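PDB 3SXM: transcriptional regulator, GntR family from Thermotoga maritima, which probably binds specific regulatory DNA sequences to control transcription, and is represented here by its metal-free FCD domain, the part that binds zinc. Local coordinates for residues E60-L65 with R101-L106; E53-S58 with E94-S99; D28-A31 with E35-E38; M17-C22 with E120-H125. The protein carries 3 engineered substitutions. All blocks are in the same frame, centred on the assembly; numbering follows the deposited sequence. Where two conformers were deposited one is given.

In the fold
From the N terminus the chain enters helix 5-25, which carries 17-22, and contact 4 closes only when helix 115-135 returns to it with 120-125, so the other three contacts nest inside that long loop. Contact 3 comes first, a short closure joining helix 27-31 to the start of helix 34-44. Contacts 2 and 1 follow and cross, their segments alternating along the chain: both pair helix 51-68 with helix 96-111, contact 2 near the beginnings of the two helices and contact 1 further along. Contact 1 touches all the others: R61 is salt-bridged to E35 and E38 of contact 3, E102 to R95 of contact 2, and H63 and E102 reach contact 4.

Contact 1 of 4, residues E60-L65 with R101-L106; sequences ERLHKL and REHKEL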
loop_
_atom_site.group_PDB
_atom_site.type_symbol
_atom_site.label_atom_id
_atom_site.label_comp_id
_atom_site.label_asym_id
_atom_site.label_seq_id
_atom_site.Cartn_x
_atom_site.Cartn_y
_atom_site.Cartn_z
ATOM N N GLU A 60 15.284 -7.205 -8.866
ATOM C CA GLU A 60 14.574 -7.878 -7.761
ATOM C C GLU A 60 15.130 -7.370 -6.444
ATOM O O GLU A 60 14.377 -6.994 -5.524
ATOM C CB GLU A 60 14.697 -9.379 -7.867
ATOM C CG GLU A 60 14.178 -10.110 -6.657
ATOM C CD GLU A 60 14.171 -11.609 -6.768
ATOM O OE1 GLU A 60 14.603 -12.156 -7.802
ATOM O OE2 GLU A 60 13.706 -12.258 -5.812
ATOM N N ARG A 61 16.447 -7.270 -6.345
ATOM C CA ARG A 61 17.052 -6.795 -5.101
ATOM C C ARG A 61 16.641 -5.388 -4.758
ATOM O O ARG A 61 16.374 -5.092 -3.581
ATOM C CB ARG A 61 18.596 -6.886 -5.141
ATOM C CG ARG A 61 19.113 -8.237 -5.064
ATOM C CD ARG A 61 20.648 -8.271 -5.375
ATOM N NE ARG A 61 21.421 -7.634 -4.316
ATOM C CZ ARG A 61 22.730 -7.433 -4.401
ATOM N NH1 ARG A 61 23.379 -7.730 -5.518
ATOM N NH2 ARG A 61 23.378 -6.891 -3.390
ATOM N N LEU A 62 16.582 -4.494 -5.732
ATOM C CA LEU A 62 16.320 -3.082 -5.441
ATOM C C LEU A 62 14.896 -2.941 -4.920
ATOM O O LEU A 62 14.677 -2.265 -3.917
ATOM C CB LEU A 62 16.541 -2.237 -6.708
ATOM C CG LEU A 62 16.315 -0.748 -6.503
ATOM C CD1 LEU A 62 17.233 -0.157 -5.450
ATOM C CD2 LEU A 62 16.468 -0.027 -7.793
ATOM N N HIS A 63 13.937 -3.526 -5.624
ATOM C CA HIS A 63 12.528 -3.334 -5.253
ATOM C C HIS A 63 12.220 -4.066 -3.955
ATOM O O HIS A 63 11.488 -3.502 -3.103
ATOM C CB HIS A 63 11.614 -3.714 -6.402
ATOM C CG HIS A 63 11.773 -2.801 -7.571
ATOM N ND1 HIS A 63 11.069 -1.624 -7.729
ATOM C CD2 HIS A 63 12.636 -2.862 -8.622
ATOM C CE1 HIS A 63 11.487 -0.999 -8.815
ATOM N NE2 HIS A 63 12.428 -1.748 -9.368
ATOM N N LYS A 64 12.774 -5.240 -3.734
ATOM C CA LYS A 64 12.633 -5.927 -2.426
ATOM C C LYS A 64 13.300 -5.144 -1.310
ATOM O O LYS A 64 12.792 -5.233 -0.179
ATOM C CB LYS A 64 13.141 -7.356 -2.470
ATOM C CG LYS A 64 12.179 -8.235 -3.211
ATOM C CD LYS A 64 12.597 -9.669 -3.212
ATOM C CE LYS A 64 11.430 -10.581 -3.619
ATOM N NZ LYS A 64 11.915 -11.986 -3.700
ATOM N N LEU A 65 14.386 -4.401 -1.567
ATOM C CA LEU A 65 15.063 -3.612 -0.519
ATOM C C LEU A 65 14.111 -2.556 -0.007
ATOM O O LEU A 65 14.043 -2.294 1.227
ATOM C CB LEU A 65 16.350 -2.914 -1.082
ATOM C CG LEU A 65 16.967 -1.824 -0.185
ATOM C CD1 LEU A 65 17.428 -2.361 1.078
ATOM C CD2 LEU A 65 18.085 -1.139 -0.932
ATOM N N ARG A 101 18.809 1.927 -16.648
ATOM C CA ARG A 101 19.084 3.342 -16.594
ATOM C C ARG A 101 18.173 4.035 -15.572
ATOM O O ARG A 101 18.622 4.876 -14.801
ATOM C CB ARG A 101 18.906 3.937 -17.972
ATOM C CG ARG A 101 19.532 5.263 -18.141
ATOM C CD ARG A 101 19.132 5.818 -19.479
ATOM N NE ARG A 101 19.963 5.348 -20.575
ATOM C CZ ARG A 101 19.492 4.926 -21.742
ATOM N NH1 ARG A 101 18.182 4.897 -21.950
ATOM N NH2 ARG A 101 20.322 4.533 -22.692
ATOM N N GLU A 102 16.893 3.687 -15.576
ATOM C CA GLU A 102 15.933 4.254 -14.610
ATOM C C GLU A 102 16.339 3.913 -13.183
ATOM O O GLU A 102 16.262 4.763 -12.296
ATOM C CB GLU A 102 14.511 3.783 -14.915
ATOM C CG GLU A 102 13.938 4.384 -16.218
ATOM C CD GLU A 102 12.652 3.678 -16.710
ATOM O OE1 GLU A 102 12.304 2.587 -16.174
ATOM O OE2 GLU A 102 12.069 4.266 -17.661
ATOM N N HIS A 103 16.781 2.678 -12.983
ATOM C CA HIS A 103 17.231 2.243 -11.651
ATOM C C HIS A 103 18.475 2.970 -11.214
ATOM O O HIS A 103 18.590 3.405 -10.047
ATOM C CB HIS A 103 17.516 0.767 -11.615
ATOM C CG HIS A 103 16.287 -0.049 -11.588
ATOM N ND1 HIS A 103 16.231 -1.339 -12.070
ATOM C CD2 HIS A 103 15.036 0.259 -11.174
ATOM C CE1 HIS A 103 14.997 -1.793 -11.934
ATOM N NE2 HIS A 103 14.261 -0.851 -11.357
ATOM N N LYS A 104 19.430 3.107 -12.113
ATOM C CA LYS A 104 20.621 3.851 -11.772
ATOM C C LYS A 104 20.281 5.241 -11.274
ATOM O O LYS A 104 20.855 5.703 -10.264
ATOM C CB LYS A 104 21.544 3.955 -13.004
ATOM C CG LYS A 104 22.843 4.681 -12.709
ATOM C CD LYS A 104 23.751 4.878 -13.916
ATOM C CE LYS A 104 24.912 5.827 -13.514
ATOM N NZ LYS A 104 25.821 6.156 -14.617
ATOM N N GLU A 105 19.408 5.952 -11.985
ATOM C CA GLU A 105 19.029 7.299 -11.648
ATOM C C GLU A 105 18.171 7.374 -10.392
ATOM O O GLU A 105 18.373 8.297 -9.572
ATOM C CB GLU A 105 18.400 7.973 -12.875
ATOM C CG GLU A 105 19.494 8.173 -13.950
ATOM C CD GLU A 105 19.011 8.727 -15.254
ATOM O OE1 GLU A 105 17.816 8.619 -15.599
ATOM O OE2 GLU A 105 19.906 9.262 -15.949
ATOM N N LEU A 106 17.300 6.402 -10.228
ATOM C CA LEU A 106 16.517 6.319 -8.975
ATOM C C LEU A 106 17.473 6.210 -7.789
ATOM O O LEU A 106 17.323 6.896 -6.762
ATOM C CB LEU A 106 15.594 5.115 -9.049
ATOM C CG LEU A 106 14.852 4.696 -7.773
ATOM C CD1 LEU A 106 14.015 5.813 -7.233
ATOM C CD2 LEU A 106 14.002 3.512 -8.066
#
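L62 and H103, their CA atoms 8.2 Å apart, mark the nearest backbone approach of two helical segments, 60-65 and 101-106, whose axes come no closer than 11.8 Å and run in broadly the same direction, at 41° to each other. Side chains have to span so wide an interval, and imidazoles do most of it. H63 and H103 cross at about a right angle and meet nitrogen to nitrogen: H63 NE2 and H103 NE2 lie 2.8 Å apart in a hydrogen bond that either ring could donate, fairly straight at 159°. The bond leaves H63 at the ring edge, near its plane, but comes to H103 obliquely, and the two rings neither stack nor form a T. With CG turned anti to the carbonyl carbon (chi1 -75°), H103 sends its ring across to the other helix. The opposite nitrogen of the H63 ring, ND1, is bonded to E19, a second grip that fixes the ring's rotation. Next to this polar pair, L62 slides alongside H103 in the reverse direction, and its CD2 methyl lies 3.7 Å from H103 CD2 and 4.3 Å from L106 CD2. Cut back to an alanine, H103 would probably leave H63 NE2 without this partner and open a gap beside the L62 methyl. In a zinc-bound form of this protein H63 and H103, together with D59 and H125, hold the metal. Without it, the NE2–NE2 bond is consistent with a ligand set that stays gathered, and a metal drawing on both nitrogens would have to replace that bond.

Contact 2 of 4, residues E53-S58 with E94-S99; sequences EIFDDS and ERYVVS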
loop_
_atom_site.group_PDB
_atom_site.type_symbol
_atom_site.label_atom_id
_atom_site.label_comp_id
_atom_site.label_asym_id
_atom_site.label_seq_id
_atom_site.Cartn_x
_atom_site.Cartn_y
_atom_site.Cartn_z
ATOM N N GLU A 53 22.387 -9.414 -17.613
ATOM C CA GLU A 53 22.972 -9.935 -16.377
ATOM C C GLU A 53 22.848 -8.907 -15.260
ATOM O O GLU A 53 22.537 -9.237 -14.088
ATOM C CB GLU A 53 24.438 -10.310 -16.645
ATOM C CG GLU A 53 25.151 -10.957 -15.477
ATOM C CD GLU A 53 26.627 -11.235 -15.760
ATOM O OE1 GLU A 53 26.983 -11.659 -16.892
ATOM O OE2 GLU A 53 27.433 -11.013 -14.828
ATOM N N ILE A 54 23.025 -7.646 -15.572
ATOM C CA ILE A 54 22.919 -6.635 -14.547
ATOM C C ILE A 54 21.462 -6.596 -14.035
ATOM O O ILE A 54 21.215 -6.477 -12.856
ATOM C CB ILE A 54 23.323 -5.240 -15.120
ATOM C CG1 ILE A 54 24.828 -5.156 -15.348
ATOM C CG2 ILE A 54 22.933 -4.162 -14.211
ATOM C CD1 ILE A 54 25.287 -3.986 -16.174
ATOM N N PHE A 55 20.512 -6.696 -14.941
ATOM C CA PHE A 55 19.109 -6.521 -14.617
ATOM C C PHE A 55 18.468 -7.502 -13.624
ATOM O O PHE A 55 18.011 -7.088 -12.616
ATOM C CB PHE A 55 18.225 -6.433 -15.862
ATOM C CG PHE A 55 16.737 -6.280 -15.561
ATOM C CD1 PHE A 55 16.169 -5.050 -15.455
ATOM C CD2 PHE A 55 15.942 -7.375 -15.347
ATOM C CE1 PHE A 55 14.841 -4.910 -15.164
ATOM C CE2 PHE A 55 14.611 -7.237 -15.065
ATOM C CZ PHE A 55 14.068 -6.005 -14.993
ATOM N N ASP A 56 18.405 -8.774 -14.005
ATOM C CA ASP A 56 17.697 -9.786 -13.232
ATOM C C ASP A 56 17.980 -9.636 -11.748
ATOM O O ASP A 56 17.067 -9.434 -10.947
ATOM C CB ASP A 56 18.098 -11.186 -13.698
ATOM C CG ASP A 56 17.958 -11.363 -15.198
ATOM O OD1 ASP A 56 16.969 -10.857 -15.767
ATOM O OD2 ASP A 56 18.838 -12.009 -15.806
ATOM N N ASP A 57 19.252 -9.741 -11.386
ATOM C CA ASP A 57 19.656 -9.643 -9.994
ATOM C C ASP A 57 19.293 -8.284 -9.409
ATOM O O ASP A 57 18.626 -8.203 -8.378
ATOM C CB ASP A 57 21.161 -9.880 -9.861
ATOM C CG ASP A 57 21.643 -9.774 -8.428
ATOM O OD1 ASP A 57 22.084 -10.801 -7.870
ATOM O OD2 ASP A 57 21.580 -8.665 -7.858
ATOM N N SER A 58 19.745 -7.216 -10.061
ATOM C CA SER A 58 19.582 -5.854 -9.496
ATOM C C SER A 58 18.136 -5.441 -9.318
ATOM O O SER A 58 17.803 -4.800 -8.332
ATOM C CB SER A 58 20.341 -4.721 -10.236
ATOM O OG SER A 58 19.884 -4.526 -11.571
ATOM N N GLU A 94 10.849 -7.420 -22.375
ATOM C CA GLU A 94 12.254 -7.155 -22.071
ATOM C C GLU A 94 12.681 -5.719 -22.289
ATOM O O GLU A 94 12.698 -5.245 -23.426
ATOM C CB GLU A 94 13.076 -7.986 -23.063
ATOM C CG GLU A 94 14.570 -7.830 -22.972
ATOM C CD GLU A 94 15.112 -6.658 -23.767
ATOM O OE1 GLU A 94 15.016 -6.677 -25.025
ATOM O OE2 GLU A 94 15.691 -5.740 -23.139
ATOM N N ARG A 95 13.021 -5.035 -21.203
ATOM C CA ARG A 95 13.409 -3.633 -21.281
ATOM C C ARG A 95 14.773 -3.337 -20.691
ATOM O O ARG A 95 14.994 -2.212 -20.226
ATOM C CB ARG A 95 12.225 -2.944 -20.603
ATOM C CG ARG A 95 12.071 -1.530 -20.882
ATOM C CD ARG A 95 10.767 -1.067 -20.235
ATOM N NE ARG A 95 10.693 0.365 -20.359
ATOM C CZ ARG A 95 11.008 1.216 -19.383
ATOM N NH1 ARG A 95 11.486 0.769 -18.221
ATOM N NH2 ARG A 95 10.848 2.497 -19.625
ATOM N N TYR A 96 15.662 -4.314 -20.609
ATOM C CA TYR A 96 16.862 -4.200 -19.753
ATOM C C TYR A 96 17.623 -2.875 -19.705
ATOM O O TYR A 96 17.891 -2.303 -18.639
ATOM C CB TYR A 96 17.838 -5.346 -20.113
ATOM C CG TYR A 96 17.248 -6.724 -20.115
ATOM C CD1 TYR A 96 16.419 -7.164 -19.109
ATOM C CD2 TYR A 96 17.512 -7.592 -21.145
ATOM C CE1 TYR A 96 15.867 -8.428 -19.109
ATOM C CE2 TYR A 96 16.960 -8.874 -21.170
ATOM C CZ TYR A 96 16.133 -9.285 -20.145
ATOM O OH TYR A 96 15.557 -10.544 -20.144
ATOM N N VAL A 97 17.970 -2.357 -20.865
ATOM C CA VAL A 97 18.796 -1.169 -20.907
ATOM C C VAL A 97 18.092 -0.004 -20.270
ATOM O O VAL A 97 18.688 0.727 -19.473
ATOM C CB VAL A 97 19.177 -0.869 -22.349
ATOM C CG1 VAL A 97 19.769 0.552 -22.487
ATOM C CG2 VAL A 97 20.176 -1.908 -22.800
ATOM N N VAL A 98 16.848 0.208 -20.657
ATOM C CA VAL A 98 16.123 1.349 -20.179
ATOM C C VAL A 98 15.748 1.195 -18.697
ATOM O O VAL A 98 15.852 2.162 -17.944
ATOM C CB VAL A 98 14.903 1.655 -21.051
ATOM C CG1 VAL A 98 14.106 2.823 -20.455
ATOM C CG2 VAL A 98 15.330 1.979 -22.457
ATOM N N SER A 99 15.363 -0.005 -18.251
ATOM C CA SER A 99 15.052 -0.172 -16.817
ATOM C C SER A 99 16.319 -0.023 -15.984
ATOM O O SER A 99 16.267 0.564 -14.862
ATOM C CB SER A 99 14.371 -1.514 -16.581
ATOM O OG SER A 99 13.039 -1.425 -17.053
HETATM O O HOH W 1 15.415 -11.830 -17.440
#
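The rings of F55 and Y96 meet at a slant, their planes at 50° and their centroids 5.4 Å apart, an arrangement that is neither a stack nor a T. Y96 offers one corner of its ring: Y96 CD1 lies 3.7 Å from F55 CG and also approaches CB and CD2 of the phenylalanine. Further round, the rim of F55 is met near its plane by S99, with S99 CB 3.7 Å from F55 CE1. One face of the Y96 ring is overlaid, off-centre, by CG of E94. F55 reaches this position because CG stands anti to its backbone N (chi1 179°), which carries the ring outward between Y96 and S99. A valine in place of F55, without the ring, would probably lose the contact with S99 and most of that with Y96, leaving a gap beside the tyrosine ring. The turn that brings these residues forward is held by its own polar atoms. R95, at the N-cap position, donates from NH1 to S99 OG over 2.9 Å at a bent 135°, with the hydroxyl tilted from the guanidinium plane, while Y96 N is bonded to E94 OE2 at 2.9 Å. R95 also pairs with E102. A water may link D56 OD1 with Y96 OH, but D56 has two conformers and this bridge is doubtful. D56 is a zinc ligand in another structure of the protein, as is H91. The cluster thus joins an early turn of helix 51-68 to the start of helix 96-111, beside the metal-binding region of the all-helical FCD fold.

Contact 3 of 4, residues D28-A31 with E35-E38; sequences DKIA and ELLE. With BCT (bicarbonate ion), chain C.
I30 and L36 face each other across the sharp turn between the last residues of helix 27-31 and the first turns of helix 34-44, with their CA atoms 7.0 Å apart, the shortest such spacing between 28-31 and 35-38. L36 does the reaching. With CG anti to the backbone N (chi1 -176°), it lays its CD2 methyl 3.5 Å from the carbonyl oxygen I30 O and 4.0 Å from A31 CA, so that on this side it packs mostly on backbone. Side chain meets side chain more loosely, I30 CG2 being 4.5 Å from L36 CD2. The same I30 carbonyl is bonded to S33 OG, a link made within the turn itself. Behind L36 stand L62 and L65 of helix 51-68 and I107 and I110 of helix 96-111, which makes the leucine a plug between three helices. On another side of the turn a bicarbonate ion, probably from the crystallisation liquor, accepts a hydrogen bond from E35 N to its O3 (3.1 Å, 153°) and another from E34 N. The E35 carboxylate turns elsewhere, to R61. Main-chain N-H groups at a helix start are a familiar seat for an anion, and the helix dipole would probably add to the attraction.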
loop_
_atom_site.group_PDB
_atom_site.type_symbol
_atom_site.label_atom_id
_atom_site.label_comp_id
_atom_site.label_asym_id
_atom_site.label_seq_id
_atom_site.Cartn_x
_atom_site.Cartn_y
_atom_site.Cartn_z
ATOM N N ASP A 28 15.225 7.306 4.703
ATOM C CA ASP A 28 16.577 7.418 5.231
ATOM C C ASP A 28 17.195 6.061 5.468
ATOM O O ASP A 28 18.424 5.899 5.278
ATOM C CB ASP A 28 16.575 8.222 6.556
ATOM C CG ASP A 28 16.204 9.680 6.364
ATOM O OD1 ASP A 28 16.299 10.236 5.265
ATOM O OD2 ASP A 28 15.892 10.342 7.401
ATOM N N LYS A 29 16.406 5.081 5.919
ATOM C CA LYS A 29 16.915 3.729 6.091
ATOM C C LYS A 29 17.391 3.133 4.758
ATOM O O LYS A 29 18.445 2.498 4.678
ATOM C CB LYS A 29 15.849 2.815 6.731
ATOM C CG LYS A 29 16.337 1.410 6.960
ATOM C CD LYS A 29 15.526 0.677 8.005
ATOM C CE LYS A 29 15.717 -0.833 7.943
ATOM N NZ LYS A 29 16.520 -1.405 9.061
ATOM N N ILE A 30 16.594 3.335 3.734
ATOM C CA ILE A 30 16.959 2.872 2.400
ATOM C C ILE A 30 18.240 3.576 1.929
ATOM O O ILE A 30 19.207 2.929 1.501
ATOM C CB ILE A 30 15.798 3.039 1.398
ATOM C CG1 ILE A 30 14.618 2.145 1.795
ATOM C CG2 ILE A 30 16.306 2.761 0.006
ATOM C CD1 ILE A 30 13.315 2.576 1.182
ATOM N N ALA A 31 18.283 4.883 2.071
ATOM C CA ALA A 31 19.425 5.678 1.621
ATOM C C ALA A 31 20.708 5.292 2.301
ATOM O O ALA A 31 21.791 5.399 1.703
ATOM C CB ALA A 31 19.193 7.153 1.831
ATOM N N GLU A 35 23.157 -2.384 1.186
ATOM C CA GLU A 35 22.612 -3.130 0.052
ATOM C C GLU A 35 22.376 -2.188 -1.115
ATOM O O GLU A 35 22.670 -2.541 -2.255
ATOM C CB GLU A 35 21.296 -3.831 0.444
ATOM C CG GLU A 35 20.404 -4.392 -0.708
ATOM C CD GLU A 35 20.893 -5.721 -1.221
ATOM O OE1 GLU A 35 22.054 -6.026 -0.919
ATOM O OE2 GLU A 35 20.140 -6.459 -1.917
ATOM N N LEU A 36 21.895 -0.991 -0.857
ATOM C CA LEU A 36 21.597 -0.048 -1.929
ATOM C C LEU A 36 22.860 0.247 -2.711
ATOM O O LEU A 36 22.849 0.298 -3.943
ATOM C CB LEU A 36 21.037 1.244 -1.360
ATOM C CG LEU A 36 20.588 2.292 -2.366
ATOM C CD1 LEU A 36 19.431 1.798 -3.178
ATOM C CD2 LEU A 36 20.301 3.685 -1.753
ATOM N N LEU A 37 23.955 0.458 -2.012
ATOM C CA LEU A 37 25.219 0.717 -2.669
ATOM C C LEU A 37 25.806 -0.483 -3.411
ATOM O O LEU A 37 26.428 -0.323 -4.476
ATOM C CB LEU A 37 26.211 1.234 -1.636
ATOM C CG LEU A 37 25.835 2.536 -0.945
ATOM C CD1 LEU A 37 26.938 2.911 0.013
ATOM C CD2 LEU A 37 25.669 3.662 -1.973
ATOM N N GLU A 38 25.633 -1.680 -2.876
ATOM C CA GLU A 38 26.065 -2.883 -3.579
ATOM C C GLU A 38 25.285 -3.019 -4.910
ATOM O O GLU A 38 25.862 -3.406 -5.935
ATOM C CB GLU A 38 25.780 -4.130 -2.763
ATOM C CG GLU A 38 26.672 -4.336 -1.587
ATOM C CD GLU A 38 26.384 -5.645 -0.881
ATOM O OE1 GLU A 38 25.854 -6.579 -1.534
ATOM O OE2 GLU A 38 26.704 -5.736 0.322
HETATM C C BCT C . 22.000 -2.902 5.165
HETATM O O1 BCT C . 22.710 -1.889 5.506
HETATM O O2 BCT C . 20.804 -3.003 5.841
HETATM O O3 BCT C . 21.848 -3.247 3.825
#

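Contact 4 of 4, residues M17-C22 with E120-H125; sequences MMEVFC and EKLKEH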
loop_
_atom_site.group_PDB
_atom_site.type_symbol
_atom_site.label_atom_id
_atom_site.label_comp_id
_atom_site.label_asym_id
_atom_site.label_seq_id
_atom_site.Cartn_x
_atom_site.Cartn_y
_atom_site.Cartn_z
ATOM N N MET A 17 1.535 1.032 -4.884
ATOM C CA MET A 17 1.014 1.120 -3.500
ATOM C C MET A 17 2.080 0.748 -2.472
ATOM O O MET A 17 2.298 1.517 -1.498
ATOM C CB MET A 17 -0.262 0.280 -3.356
ATOM C CG MET A 17 -0.825 0.238 -1.923
ATOM S SD MET A 17 -2.241 -0.825 -1.792
ATOM C CE MET A 17 -1.471 -2.419 -1.994
ATOM N N MET A 18 2.657 -0.434 -2.596
ATOM C CA MET A 18 3.533 -0.964 -1.560
ATOM C C MET A 18 4.916 -0.310 -1.629
ATOM O O MET A 18 5.481 0.100 -0.614
ATOM C CB MET A 18 3.653 -2.477 -1.671
ATOM C CG MET A 18 2.321 -3.207 -1.512
ATOM S SD MET A 18 2.424 -4.982 -1.628
ATOM C CE MET A 18 3.162 -5.340 -0.132
ATOM N N GLU A 19 5.513 -0.253 -2.814
ATOM C CA GLU A 19 6.909 0.232 -2.936
ATOM C C GLU A 19 7.020 1.708 -2.616
ATOM O O GLU A 19 7.967 2.140 -1.961
ATOM C CB GLU A 19 7.476 -0.130 -4.314
ATOM C CG GLU A 19 7.519 -1.594 -4.613
ATOM C CD GLU A 19 8.214 -1.867 -5.924
ATOM O OE1 GLU A 19 9.016 -0.987 -6.315
ATOM O OE2 GLU A 19 8.013 -2.938 -6.535
ATOM N N VAL A 20 6.106 2.521 -3.110
ATOM C CA VAL A 20 6.141 3.957 -2.863
ATOM C C VAL A 20 5.885 4.209 -1.383
ATOM O O VAL A 20 6.538 5.062 -0.783
ATOM C CB VAL A 20 5.163 4.732 -3.742
ATOM C CG1 VAL A 20 5.002 6.192 -3.256
ATOM C CG2 VAL A 20 5.603 4.662 -5.226
ATOM N N PHE A 21 4.930 3.493 -0.767
ATOM C CA PHE A 21 4.718 3.665 0.662
ATOM C C PHE A 21 6.025 3.430 1.404
ATOM O O PHE A 21 6.351 4.177 2.328
ATOM C CB PHE A 21 3.645 2.685 1.194
ATOM C CG PHE A 21 3.380 2.829 2.674
ATOM C CD1 PHE A 21 2.470 3.753 3.127
ATOM C CD2 PHE A 21 4.007 2.025 3.614
ATOM C CE1 PHE A 21 2.156 3.868 4.470
ATOM C CE2 PHE A 21 3.759 2.206 4.958
ATOM C CZ PHE A 21 2.838 3.102 5.374
ATOM N N CYS A 22 6.721 2.346 1.105
ATOM C CA CYS A 22 7.948 2.022 1.852
ATOM C C CYS A 22 9.081 3.015 1.558
ATOM O O CYS A 22 9.783 3.461 2.471
ATOM C CB CYS A 22 8.376 0.586 1.604
ATOM S SG CYS A 22 7.223 -0.618 2.281
ATOM N N GLU A 120 9.194 10.222 -7.407
ATOM C CA GLU A 120 8.775 10.471 -8.794
ATOM C C GLU A 120 9.394 9.443 -9.740
ATOM O O GLU A 120 8.716 8.918 -10.614
ATOM C CB GLU A 120 9.154 11.875 -9.277
ATOM C CG GLU A 120 8.354 12.992 -8.669
ATOM C CD GLU A 120 8.825 14.371 -9.130
ATOM O OE1 GLU A 120 9.688 14.482 -10.051
ATOM O OE2 GLU A 120 8.319 15.363 -8.577
ATOM N N LYS A 121 10.678 9.160 -9.577
ATOM C CA LYS A 121 11.356 8.239 -10.497
ATOM C C LYS A 121 10.841 6.803 -10.354
ATOM O O LYS A 121 10.727 6.088 -11.352
ATOM C CB LYS A 121 12.883 8.259 -10.294
ATOM C CG LYS A 121 13.700 7.559 -11.376
ATOM C CD LYS A 121 13.586 8.366 -12.727
ATOM C CE LYS A 121 14.460 7.870 -13.819
ATOM N NZ LYS A 121 14.116 8.674 -15.061
ATOM N N LEU A 122 10.554 6.374 -9.135
ATOM C CA LEU A 122 10.004 5.067 -8.905
ATOM C C LEU A 122 8.629 4.943 -9.616
ATOM O O LEU A 122 8.363 3.949 -10.296
ATOM C CB LEU A 122 9.944 4.770 -7.395
ATOM C CG LEU A 122 9.226 3.451 -7.048
ATOM C CD1 LEU A 122 9.867 2.265 -7.700
ATOM C CD2 LEU A 122 9.208 3.208 -5.546
ATOM N N LYS A 123 7.762 5.929 -9.439
ATOM C CA LYS A 123 6.426 5.940 -10.059
ATOM C C LYS A 123 6.602 5.940 -11.575
ATOM O O LYS A 123 5.929 5.192 -12.261
ATOM C CB LYS A 123 5.607 7.152 -9.639
ATOM C CG LYS A 123 5.131 7.084 -8.191
ATOM C CD LYS A 123 4.383 8.362 -7.841
ATOM C CE LYS A 123 3.889 8.307 -6.427
ATOM N NZ LYS A 123 3.276 9.591 -5.938
ATOM N N GLU A 124 7.492 6.769 -12.081
ATOM C CA GLU A 124 7.734 6.829 -13.532
ATOM C C GLU A 124 8.195 5.490 -14.056
ATOM O O GLU A 124 7.738 5.038 -15.116
ATOM C CB GLU A 124 8.788 7.902 -13.860
ATOM C CG GLU A 124 8.324 9.312 -13.595
ATOM C CD GLU A 124 9.498 10.315 -13.617
ATOM O OE1 GLU A 124 10.631 9.905 -14.011
ATOM O OE2 GLU A 124 9.264 11.505 -13.249
ATOM N N HIS A 125 9.120 4.842 -13.339
ATOM C CA HIS A 125 9.621 3.557 -13.746
ATOM C C HIS A 125 8.496 2.541 -13.868
ATOM O O HIS A 125 8.371 1.812 -14.875
ATOM C CB HIS A 125 10.673 3.064 -12.751
ATOM C CG HIS A 125 10.986 1.618 -12.872
ATOM N ND1 HIS A 125 11.721 1.117 -13.932
ATOM C CD2 HIS A 125 10.596 0.550 -12.144
ATOM C CE1 HIS A 125 11.806 -0.190 -13.818
ATOM N NE2 HIS A 125 11.126 -0.566 -12.751
#
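V20 and L122 meet where two helices run almost antiparallel, the axes of 17-22 and 120-125 inclined at 168° and 10.3 Å apart. L122 holds CG anti to its backbone N (chi1 174°), and this extends its two methyls toward the opposite helix. There they part company: L122 CD2 packs 3.9 Å from V20 CG2, the two side chains sliding past each other in opposite directions, while L122 CD1 lies 3.6 Å from E19 OE1. E19 crosses L122 at about a right angle, its CG anti to the carbonyl carbon (chi1 -60°), so that CB rests by the L122 CD2 methyl while the extended chain carries OE1 round to CD1. That buried acid is well supplied with partners: OE1 goes to H63, and OE2 to R15 and Y79. The pair of helices belongs to the all-helical bundle of the FCD domain, and E19 is placed to act as a second-shell residue of the zinc site seen in another structure of the protein, since it bonds H63, one of the ligands. H125, another of them, sits on the same helix as L122 and is bonded to E102. K123 lies across V20 with its chain fully extended, K123 CG 3.9 Å from V20 CG2 and K123 CE 4.0 Å from V20 CG1, so that its methylenes border the valine. On other sides of helix 5-25, M17, M18 and F21 pack against M17 and F21 of the second subunit.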